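Side-chain contacts in yeast glycogen phosphorylase (Saccharomyces cerevisiae, PDB 1YGP), which belongs to the carbohydrate phosphorylase family of the GT-B clan and carries pyridoxal-5'-phosphate in a pocket of its own chain: residues 621-626 and 672-677; 783-788 and 810-815. All blocks are in the same frame, centred on the assembly; numbering follows the deposited sequence.

Contact 1: residues 621-626 and 672-677; sequences GIIYRY and NCVADI
Val674 meets two isoleucines at once, each with a different methyl. Its CG1 reaches CG2 of Ile622 at 3.8 Å, while its CG2 lies 3.8 Å from CG1 of Ile623 and also touches that residue's CD1. The fork follows from the first torsion: with CG1 anti to the backbone N (chi1 173°), CG2 stands anti to the carbonyl carbon, and the two branches spread over neighbouring side chains of 621-626. One turn further along both helices, Tyr626 and Ile677 meet with their side chains at about a right angle. Here the contact is made by the phenol end, CG2 of Ile677 lying 3.9 Å from CE2 of Tyr626 and 3.6 Å from its OH. That hydroxyl also has weak hydrogen bonds to Asp681 and Lys630, giving a buried polar atom partners beside an apolar neighbour. Two helices running nearly parallel carry these side chains. Their local axes are 11.1 Å apart at an angle of 22°, and the nearest CA atoms, those of Ile623 and Val674, are 7.2 Å apart. Beneath them, Ile622 rests on both strands 649-654 and 688-693, while Ala675 packs on Val690 of strand 688-693. This is the packing of successive beta-alpha-beta crossover helices on one face of the parallel sheet in a Rossmann-like GT-B domain.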
loop_
_atom_site.group_PDB
_atom_site.type_symbol
_atom_site.label_atom_id
_atom_site.label_comp_id
_atom_site.label_asym_id
_atom_site.label_seq_id
_atom_site.Cartn_x
_atom_site.Cartn_y
_atom_site.Cartn_z
ATOM N N GLY A 621 -46.087 -8.534 0.827
ATOM C CA GLY A 621 -46.700 -9.116 -0.337
ATOM C C GLY A 621 -46.218 -10.550 -0.524
ATOM O O GLY A 621 -47.059 -11.383 -0.886
ATOM N N ILE A 622 -44.924 -10.888 -0.287
ATOM C CA ILE A 622 -44.434 -12.265 -0.465
ATOM C C ILE A 622 -45.100 -13.174 0.528
ATOM O O ILE A 622 -45.692 -14.170 0.105
ATOM C CB ILE A 622 -42.903 -12.475 -0.259
ATOM C CG1 ILE A 622 -42.155 -11.818 -1.386
ATOM C CG2 ILE A 622 -42.539 -13.959 -0.293
ATOM C CD1 ILE A 622 -40.665 -12.108 -1.376
ATOM N N ILE A 623 -45.011 -12.830 1.818
ATOM C CA ILE A 623 -45.657 -13.625 2.847
ATOM C C ILE A 623 -47.127 -13.785 2.512
ATOM O O ILE A 623 -47.560 -14.937 2.528
ATOM C CB ILE A 623 -45.523 -12.982 4.236
ATOM C CG1 ILE A 623 -44.061 -12.845 4.641
ATOM C CG2 ILE A 623 -46.217 -13.878 5.249
ATOM C CD1 ILE A 623 -43.868 -12.043 5.936
ATOM N N TYR A 624 -47.879 -12.735 2.140
ATOM C CA TYR A 624 -49.287 -12.868 1.769
ATOM C C TYR A 624 -49.473 -13.969 0.733
ATOM O O TYR A 624 -50.253 -14.893 0.978
ATOM C CB TYR A 624 -49.862 -11.554 1.187
ATOM C CG TYR A 624 -51.257 -11.760 0.582
ATOM C CD1 TYR A 624 -52.382 -11.849 1.409
ATOM C CD2 TYR A 624 -51.386 -11.968 -0.802
ATOM C CE1 TYR A 624 -53.622 -12.161 0.851
ATOM C CE2 TYR A 624 -52.618 -12.283 -1.360
ATOM C CZ TYR A 624 -53.730 -12.378 -0.528
ATOM O OH TYR A 624 -54.955 -12.681 -1.090
ATOM N N ARG A 625 -48.799 -13.899 -0.408
ATOM C CA ARG A 625 -48.934 -14.907 -1.432
ATOM C C ARG A 625 -48.644 -16.265 -0.811
ATOM O O ARG A 625 -49.518 -17.121 -0.904
ATOM C CB ARG A 625 -47.959 -14.611 -2.563
ATOM C CG ARG A 625 -47.961 -15.675 -3.660
ATOM C CD ARG A 625 -46.808 -15.473 -4.615
ATOM N NE ARG A 625 -47.226 -14.903 -5.885
ATOM C CZ ARG A 625 -47.018 -15.591 -7.014
ATOM N NH1 ARG A 625 -46.442 -16.809 -6.995
ATOM N NH2 ARG A 625 -47.332 -15.038 -8.183
ATOM N N TYR A 626 -47.533 -16.469 -0.099
ATOM C CA TYR A 626 -47.198 -17.751 0.518
ATOM C C TYR A 626 -48.322 -18.295 1.415
ATOM O O TYR A 626 -48.716 -19.466 1.329
ATOM C CB TYR A 626 -45.926 -17.599 1.345
ATOM C CG TYR A 626 -45.499 -18.872 2.048
ATOM C CD1 TYR A 626 -45.100 -19.981 1.293
ATOM C CD2 TYR A 626 -45.466 -18.918 3.445
ATOM C CE1 TYR A 626 -44.657 -21.139 1.940
ATOM C CE2 TYR A 626 -45.023 -20.072 4.096
ATOM C CZ TYR A 626 -44.617 -21.175 3.339
ATOM O OH TYR A 626 -44.139 -22.309 3.975
ATOM N N ASN A 672 -34.571 -12.704 5.032
ATOM C CA ASN A 672 -33.820 -13.945 5.201
ATOM C C ASN A 672 -34.604 -15.053 5.883
ATOM O O ASN A 672 -34.505 -16.230 5.523
ATOM C CB ASN A 672 -32.544 -13.657 5.984
ATOM C CG ASN A 672 -31.521 -12.940 5.112
ATOM O OD1 ASN A 672 -31.215 -13.388 4.006
ATOM N ND2 ASN A 672 -30.952 -11.825 5.553
ATOM N N CYS A 673 -35.446 -14.673 6.824
ATOM C CA CYS A 673 -36.336 -15.610 7.462
ATOM C C CYS A 673 -37.399 -16.141 6.485
ATOM O O CYS A 673 -37.641 -17.361 6.374
ATOM C CB CYS A 673 -36.991 -14.922 8.633
ATOM S SG CYS A 673 -35.791 -14.461 9.912
ATOM N N VAL A 674 -38.062 -15.247 5.735
ATOM C CA VAL A 674 -39.055 -15.651 4.749
ATOM C C VAL A 674 -38.385 -16.640 3.806
ATOM O O VAL A 674 -38.905 -17.734 3.609
ATOM C CB VAL A 674 -39.545 -14.419 3.974
ATOM C CG1 VAL A 674 -40.457 -14.822 2.817
ATOM C CG2 VAL A 674 -40.298 -13.522 4.933
ATOM N N ALA A 675 -37.191 -16.317 3.305
ATOM C CA ALA A 675 -36.466 -17.190 2.399
ATOM C C ALA A 675 -36.195 -18.544 3.013
ATOM O O ALA A 675 -36.338 -19.554 2.323
ATOM C CB ALA A 675 -35.129 -16.588 2.011
ATOM N N ASP A 676 -35.864 -18.625 4.300
ATOM C CA ASP A 676 -35.643 -19.923 4.895
ATOM C C ASP A 676 -36.869 -20.783 5.020
ATOM O O ASP A 676 -36.720 -21.988 4.865
ATOM C CB ASP A 676 -35.016 -19.796 6.270
ATOM C CG ASP A 676 -33.495 -19.709 6.200
ATOM O OD1 ASP A 676 -32.897 -20.147 5.209
ATOM O OD2 ASP A 676 -32.900 -19.207 7.156
ATOM N N ILE A 677 -38.070 -20.263 5.255
ATOM C CA ILE A 677 -39.275 -21.090 5.356
ATOM C C ILE A 677 -39.800 -21.487 3.968
ATOM O O ILE A 677 -39.956 -22.674 3.663
ATOM C CB ILE A 677 -40.290 -20.273 6.198
ATOM C CG1 ILE A 677 -39.788 -20.351 7.637
ATOM C CG2 ILE A 677 -41.720 -20.768 6.073
ATOM C CD1 ILE A 677 -40.456 -19.370 8.633
#

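Contact 2: residues 783-788 and 810-815; sequences SLDSVL and SIKYHG
This is an apolar helix-to-helix contact, with a polar margin, in the helical layer outside the parallel sheet of the Rossmann-like GT-B domain. It joins helix 782-790 to the last part of helix 805-813, the next helix in the chain. Ile811 is the central side chain: its CG2 meets CD2 of Leu784 at 4.3 Å, and its CB lies 4.2 Å from CD1 of Leu788. The two leucines, one helical turn apart, both extend a terminal methyl toward it; in Leu784 a chi2 of 63° applies to CD1 and leaves CD2 as the branch continuing straight away from CA. Phe620, Val820 and Ser821 also touch Ile811, so helices 615-634 and 820-840 help enclose it. At the margin, Asp785 and Lys812 approach without a salt bridge: OD1 of Asp785 is 4.5 Å from CE of Lys812 but 5.6 Å from its NZ. The attraction between the opposite charges is therefore probably only long-range. The lysine reaches out across the axis of its helix, and its amine is taken up by the next residue: CG lies over one face of the Tyr813 ring, offset toward the rim, and NZ donates a hydrogen bond of 3.0 Å to OH of Tyr813.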
loop_
_atom_site.group_PDB
_atom_site.type_symbol
_atom_site.label_atom_id
_atom_site.label_comp_id
_atom_site.label_asym_id
_atom_site.label_seq_id
_atom_site.Cartn_x
_atom_site.Cartn_y
_atom_site.Cartn_z
ATOM N N SER A 783 -55.940 -8.741 4.475
ATOM C CA SER A 783 -54.784 -9.314 3.796
ATOM C C SER A 783 -53.490 -9.030 4.535
ATOM O O SER A 783 -52.721 -9.924 4.915
ATOM C CB SER A 783 -54.748 -8.726 2.398
ATOM O OG SER A 783 -55.226 -7.381 2.444
ATOM N N LEU A 784 -53.353 -7.731 4.804
ATOM C CA LEU A 784 -52.207 -7.220 5.519
ATOM C C LEU A 784 -52.272 -7.709 6.948
ATOM O O LEU A 784 -51.245 -8.108 7.505
ATOM C CB LEU A 784 -52.187 -5.704 5.530
ATOM C CG LEU A 784 -50.919 -5.121 6.097
ATOM C CD1 LEU A 784 -49.766 -5.544 5.209
ATOM C CD2 LEU A 784 -51.007 -3.610 6.160
ATOM N N ASP A 785 -53.470 -7.760 7.537
ATOM C CA ASP A 785 -53.586 -8.205 8.907
ATOM C C ASP A 785 -53.221 -9.670 9.046
ATOM O O ASP A 785 -52.666 -10.074 10.069
ATOM C CB ASP A 785 -54.987 -7.996 9.426
ATOM C CG ASP A 785 -54.997 -8.136 10.938
ATOM O OD1 ASP A 785 -54.318 -7.357 11.619
ATOM O OD2 ASP A 785 -55.667 -9.046 11.424
ATOM N N SER A 786 -53.441 -10.459 8.007
ATOM C CA SER A 786 -53.052 -11.844 8.030
ATOM C C SER A 786 -51.539 -11.863 8.091
ATOM O O SER A 786 -51.007 -12.476 9.021
ATOM C CB SER A 786 -53.557 -12.528 6.779
ATOM O OG SER A 786 -54.977 -12.427 6.749
ATOM N N VAL A 787 -50.800 -11.133 7.243
ATOM C CA VAL A 787 -49.354 -11.233 7.340
ATOM C C VAL A 787 -48.835 -10.615 8.619
ATOM O O VAL A 787 -47.998 -11.272 9.245
ATOM C CB VAL A 787 -48.614 -10.592 6.138
ATOM C CG1 VAL A 787 -48.863 -11.492 4.976
ATOM C CG2 VAL A 787 -49.125 -9.248 5.715
ATOM N N LEU A 788 -49.322 -9.481 9.132
ATOM C CA LEU A 788 -48.744 -8.972 10.368
ATOM C C LEU A 788 -48.952 -9.900 11.569
ATOM O O LEU A 788 -48.039 -10.062 12.387
ATOM C CB LEU A 788 -49.293 -7.572 10.662
ATOM C CG LEU A 788 -48.861 -6.473 9.663
ATOM C CD1 LEU A 788 -49.092 -5.121 10.291
ATOM C CD2 LEU A 788 -47.372 -6.537 9.343
ATOM N N SER A 810 -45.020 -0.392 13.868
ATOM C CA SER A 810 -44.939 0.936 13.280
ATOM C C SER A 810 -46.186 1.124 12.416
ATOM O O SER A 810 -46.871 2.149 12.552
ATOM C CB SER A 810 -43.650 1.091 12.454
ATOM O OG SER A 810 -43.461 0.219 11.345
ATOM N N ILE A 811 -46.576 0.094 11.643
ATOM C CA ILE A 811 -47.759 0.149 10.783
ATOM C C ILE A 811 -49.029 0.198 11.616
ATOM O O ILE A 811 -49.811 1.147 11.545
ATOM C CB ILE A 811 -47.848 -1.084 9.844
ATOM C CG1 ILE A 811 -46.656 -1.118 8.940
ATOM C CG2 ILE A 811 -49.094 -1.011 8.992
ATOM C CD1 ILE A 811 -46.666 -2.277 7.966
ATOM N N LYS A 812 -49.150 -0.830 12.451
ATOM C CA LYS A 812 -50.308 -1.091 13.282
ATOM C C LYS A 812 -50.537 -0.136 14.444
ATOM O O LYS A 812 -51.624 -0.157 15.024
ATOM C CB LYS A 812 -50.165 -2.506 13.796
ATOM C CG LYS A 812 -51.453 -3.154 14.153
ATOM C CD LYS A 812 -51.118 -4.559 14.563
ATOM C CE LYS A 812 -52.383 -5.254 15.049
ATOM N NZ LYS A 812 -52.925 -4.584 16.223
ATOM N N TYR A 813 -49.556 0.677 14.860
ATOM C CA TYR A 813 -49.738 1.552 16.011
ATOM C C TYR A 813 -48.976 2.845 15.875
ATOM O O TYR A 813 -48.966 3.621 16.827
ATOM C CB TYR A 813 -49.254 0.922 17.335
ATOM C CG TYR A 813 -49.879 -0.399 17.744
ATOM C CD1 TYR A 813 -51.138 -0.455 18.325
ATOM C CD2 TYR A 813 -49.165 -1.568 17.520
ATOM C CE1 TYR A 813 -51.678 -1.687 18.680
ATOM C CE2 TYR A 813 -49.691 -2.801 17.869
ATOM C CZ TYR A 813 -50.945 -2.846 18.446
ATOM O OH TYR A 813 -51.456 -4.079 18.789
ATOM N N HIS A 814 -48.219 3.177 14.835
ATOM C CA HIS A 814 -47.584 4.495 14.821
ATOM C C HIS A 814 -47.865 5.178 13.494
ATOM O O HIS A 814 -47.015 5.532 12.678
ATOM C CB HIS A 814 -46.076 4.347 15.080
ATOM C CG HIS A 814 -45.886 3.795 16.469
ATOM N ND1 HIS A 814 -45.722 2.524 16.820
ATOM C CD2 HIS A 814 -45.976 4.538 17.615
ATOM C CE1 HIS A 814 -45.718 2.448 18.125
ATOM N NE2 HIS A 814 -45.873 3.666 18.589
ATOM N N GLY A 815 -49.162 5.253 13.251
ATOM C CA GLY A 815 -49.706 5.927 12.095
ATOM C C GLY A 815 -49.262 5.453 10.724
ATOM O O GLY A 815 -49.664 6.132 9.778
#

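Helix 615-634 connects the two contacts, whose centres are about 16 Å apart. In contact 1, Ile622 faces the sheet, while Ile623 touches both Val674 and helix 782-790. Ile623 and Tyr624 pack on Val787 and Ser783, residues of 783-788 that do not themselves touch 810-815: CG2 of Ile623 is 3.6 Å from CG1 of Val787, and CE1 of Tyr624 is 3.9 Å from CB of Ser783. Thus 672-677, 621-626, 783-788 and 810-815 touch in succession. None of their residues lines the pyridoxal-5'-phosphate pocket. The relation to that site is indirect and positional: Lys607 directly follows strand 601-606, and Tyr696 to Val698 come shortly after strand 688-693.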